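Local atomic coordinates of beta-xylanase (Caldicellulosiruptor kristjanssonii, PDB entry 7NWN), a protein that probably binds plant cell-wall carbohydrate through a calcium-binding family 9 carbohydrate-binding module that forms part of a multimodular xylanase-glucuronoyl esterase. Residues 96-101 / 160-165. Sequence-based numbering, arbitrary orientation.
Sequences IFLDEN and TIMGFE. With CA (calcium ion), chain S.
Phe97 and Glu165 face each other in a hydrogen-bonded antiparallel pair, a worked example of how a close-packed strand pair gives way to a bridging water at one end. Phe97 N donates to Glu165 O at 2.9 Å, and Glu165 N returns a bond to Phe97 O. The ring runs alongside the glutamate: CD1 of Phe97 lies 3.5 Å from CB of Glu165, while Glu165 O sits at the ring edge, in its plane. With an alanine in place of Phe97 the ring is gone, which would probably open a gap beside CB and CG of Glu165. The glutamate bends at CB-CG (chi2 60°), and its carboxylate turns away to Asp185 N and Asn182. On the other face, CD1 of Leu98 meets CD1 of Phe164, at the edge of its ring, at 4.2 Å, and Ile96 CG2 approaches CE1 of that ring obliquely. These apolar groups point into the interior of the beta-sandwich expected of family 9 modules, where Ile96 and Leu98 also touch strand 69-77. Asp99 and Gly163 form the next hydrogen-bonded pair; Gly163, lacking a side chain, brings its CA within 3.9 Å of Asp99 CB. Asp99 OD1 binds calcium with Asp103, Asp111, Asp112 and a water, while OD2 accepts from Arg104 N. Beyond this pair the two segments share no further direct backbone bond: a water donates to both Glu100 O, at 2.6 Å, and Ile161 O, at 2.8 Å, although Met162 CG still packs 3.3 Å from Glu100 O.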
ATOM      1  N   ILE A  96      -4.016  -2.216   1.347  1.00 35.88           N
ATOM      2  CA  ILE A  96      -3.759  -1.530   0.087  1.00 36.14           C
ATOM      3  C   ILE A  96      -4.984  -1.805  -0.782  1.00 34.86           C
ATOM      4  O   ILE A  96      -5.387  -2.945  -0.900  1.00 32.71           O
ATOM      5  CB  ILE A  96      -2.442  -2.035  -0.573  1.00 36.27           C
ATOM      6  CG1 ILE A  96      -1.241  -1.666   0.324  1.00 38.54           C
ATOM      7  CG2 ILE A  96      -2.230  -1.425  -1.976  1.00 33.21           C
ATOM      8  CD1 ILE A  96      -0.056  -2.588   0.084  1.00 40.70           C
ATOM      9  N   PHE A  97      -5.538  -0.742  -1.350  1.00 37.29           N
ATOM     10  CA  PHE A  97      -6.695  -0.804  -2.227  1.00 34.60           C
ATOM     11  C   PHE A  97      -6.276  -0.257  -3.592  1.00 36.77           C
ATOM     12  O   PHE A  97      -5.579   0.755  -3.631  1.00 34.97           O
ATOM     13  CB  PHE A  97      -7.766   0.133  -1.657  1.00 38.27           C
ATOM     14  CG  PHE A  97      -8.191  -0.084  -0.210  1.00 36.51           C
ATOM     15  CD1 PHE A  97      -7.388   0.336   0.845  1.00 34.23           C
ATOM     16  CD2 PHE A  97      -9.423  -0.671   0.082  1.00 40.89           C
ATOM     17  CE1 PHE A  97      -7.816   0.212   2.163  1.00 38.58           C
ATOM     18  CE2 PHE A  97      -9.870  -0.797   1.399  1.00 41.27           C
ATOM     19  CZ  PHE A  97      -9.061  -0.354   2.434  1.00 37.80           C
ATOM     20  N   LEU A  98      -6.721  -0.911  -4.678  1.00 37.56           N
ATOM     21  CA  LEU A  98      -6.422  -0.437  -6.026  1.00 42.56           C
ATOM     22  C   LEU A  98      -7.662  -0.565  -6.931  1.00 37.06           C
ATOM     23  O   LEU A  98      -8.313  -1.618  -6.961  1.00 37.03           O
ATOM     24  CB  LEU A  98      -5.263  -1.260  -6.599  1.00 35.10           C
ATOM     25  CG  LEU A  98      -4.564  -0.657  -7.828  1.00 38.93           C
ATOM     26  CD1 LEU A  98      -3.823   0.630  -7.479  1.00 35.54           C
ATOM     27  CD2 LEU A  98      -3.621  -1.698  -8.450  1.00 41.53           C
ATOM     28  N   ASP A  99      -7.973   0.524  -7.651  1.00 40.63           N
ATOM     29  CA  ASP A  99      -8.973   0.519  -8.721  1.00 40.76           C
ATOM     30  C   ASP A  99      -8.166   0.699 -10.009  1.00 41.46           C
ATOM     31  O   ASP A  99      -7.823   1.833 -10.361  1.00 41.82           O
ATOM     32  CB  ASP A  99      -9.974   1.658  -8.485  1.00 40.09           C
ATOM     33  CG  ASP A  99     -10.972   2.005  -9.621  1.00 43.35           C
ATOM     34  OD1 ASP A  99     -11.126   1.222 -10.601  1.00 36.26           O
ATOM     35  OD2 ASP A  99     -11.553   3.104  -9.517  1.00 41.43           O
ATOM     36  N   GLU A 100      -7.791  -0.443 -10.597  1.00 40.54           N
ATOM     37  CA  GLU A 100      -6.761  -0.495 -11.631  1.00 45.86           C
ATOM     38  C   GLU A 100      -7.267   0.165 -12.916  1.00 50.58           C
ATOM     39  O   GLU A 100      -6.509   0.878 -13.562  1.00 49.08           O
ATOM     40  CB  GLU A 100      -6.354  -1.947 -11.901  1.00 43.34           C
ATOM     41  CG  GLU A 100      -5.068  -2.073 -12.694  1.00 46.18           C
ATOM     42  CD  GLU A 100      -4.609  -3.495 -12.965  1.00 46.09           C
ATOM     43  OE1 GLU A 100      -5.230  -4.447 -12.469  1.00 48.73           O
ATOM     44  OE2 GLU A 100      -3.611  -3.643 -13.657  1.00 55.81           O
ATOM     45  N   ASN A 101      -8.545  -0.047 -13.270  1.00 50.74           N
ATOM     46  CA  ASN A 101      -9.080   0.572 -14.486  1.00 52.36           C
ATOM     47  C   ASN A 101      -9.538   2.005 -14.230  1.00 52.68           C
ATOM     48  O   ASN A 101      -9.898   2.683 -15.168  1.00 55.04           O
ATOM     49  CB  ASN A 101     -10.226  -0.227 -15.121  1.00 48.43           C
ATOM     50  CG  ASN A 101      -9.849  -1.654 -15.475  1.00 55.50           C
ATOM     51  OD1 ASN A 101      -8.688  -1.986 -15.730  1.00 58.22           O
ATOM     52  ND2 ASN A 101     -10.826  -2.541 -15.454  1.00 65.24           N
ATOM     53  N   THR A 160      -0.986   6.983 -16.921  1.00 45.06           N
ATOM     54  CA  THR A 160      -1.968   6.103 -16.298  1.00 42.73           C
ATOM     55  C   THR A 160      -2.444   6.659 -14.958  1.00 44.15           C
ATOM     56  O   THR A 160      -1.640   7.177 -14.165  1.00 43.33           O
ATOM     57  CB  THR A 160      -1.446   4.686 -16.076  1.00 49.73           C
ATOM     58  OG1 THR A 160      -1.136   4.219 -17.383  1.00 47.30           O
ATOM     59  CG2 THR A 160      -2.457   3.747 -15.431  1.00 41.98           C
ATOM     60  N   ILE A 161      -3.774   6.604 -14.734  1.00 46.94           N
ATOM     61  CA  ILE A 161      -4.331   6.974 -13.437  1.00 45.02           C
ATOM     62  C   ILE A 161      -5.034   5.751 -12.881  1.00 44.21           C
ATOM     63  O   ILE A 161      -5.782   5.090 -13.615  1.00 43.74           O
ATOM     64  CB  ILE A 161      -5.247   8.214 -13.462  1.00 51.21           C
ATOM     65  CG1 ILE A 161      -4.491   9.445 -13.960  1.00 56.79           C
ATOM     66  CG2 ILE A 161      -5.861   8.492 -12.092  1.00 43.92           C
ATOM     67  CD1 ILE A 161      -5.372  10.642 -14.218  1.00 61.05           C
ATOM     68  N   MET A 162      -4.755   5.464 -11.589  1.00 41.56           N
ATOM     69  CA  MET A 162      -5.499   4.431 -10.875  1.00 40.84           C
ATOM     70  C   MET A 162      -6.101   5.017  -9.593  1.00 37.33           C
ATOM     71  O   MET A 162      -5.633   6.032  -9.081  1.00 38.35           O
ATOM     72  CB  MET A 162      -4.624   3.214 -10.564  1.00 41.76           C
ATOM     73  CG  MET A 162      -4.163   2.518 -11.827  1.00 44.75           C
ATOM     74  SD  MET A 162      -3.006   1.130 -11.582  1.00 47.09           S
ATOM     75  CE  MET A 162      -1.551   2.009 -11.049  1.00 48.61           C
ATOM     76  N   GLY A 163      -7.193   4.399  -9.123  1.00 39.64           N
ATOM     77  CA  GLY A 163      -7.631   4.697  -7.771  1.00 37.24           C
ATOM     78  C   GLY A 163      -6.771   3.896  -6.780  1.00 36.77           C
ATOM     79  O   GLY A 163      -6.408   2.748  -7.051  1.00 35.79           O
ATOM     80  N   PHE A 164      -6.482   4.515  -5.637  1.00 36.73           N
ATOM     81  CA  PHE A 164      -5.633   3.884  -4.640  1.00 41.08           C
ATOM     82  C   PHE A 164      -6.101   4.339  -3.261  1.00 36.29           C
ATOM     83  O   PHE A 164      -6.382   5.520  -3.078  1.00 40.30           O
ATOM     84  CB  PHE A 164      -4.185   4.324  -4.917  1.00 39.09           C
ATOM     85  CG  PHE A 164      -3.171   3.888  -3.897  1.00 36.06           C
ATOM     86  CD1 PHE A 164      -2.634   2.607  -3.957  1.00 34.76           C
ATOM     87  CD2 PHE A 164      -2.792   4.738  -2.879  1.00 33.30           C
ATOM     88  CE1 PHE A 164      -1.729   2.199  -2.991  1.00 34.52           C
ATOM     89  CE2 PHE A 164      -1.910   4.301  -1.894  1.00 32.94           C
ATOM     90  CZ  PHE A 164      -1.366   3.053  -1.979  1.00 30.70           C
ATOM     91  N   GLU A 165      -6.014   3.441  -2.270  1.00 40.01           N
ATOM     92  CA  GLU A 165      -6.102   3.819  -0.862  1.00 37.51           C
ATOM     93  C   GLU A 165      -5.048   3.017  -0.070  1.00 35.51           C
ATOM     94  O   GLU A 165      -4.660   1.933  -0.492  1.00 33.62           O
ATOM     95  CB  GLU A 165      -7.549   3.615  -0.345  1.00 38.73           C
ATOM     96  CG  GLU A 165      -7.786   3.835   1.165  1.00 35.91           C
ATOM     97  CD  GLU A 165      -7.482   5.208   1.750  1.00 39.37           C
ATOM     98  OE1 GLU A 165      -6.473   5.869   1.345  1.00 41.28           O
ATOM     99  OE2 GLU A 165      -8.249   5.653   2.639  1.00 42.56           O
TER
HETATM  100 CA    CA S 318     -12.111  -0.659 -10.965  0.60 51.82          CA
HETATM  101  O   HOH W   1      -6.267   2.846 -15.301  1.00 54.45           O
HETATM  102  O   HOH W   2     -13.929   0.454  -9.643  1.00 54.89           O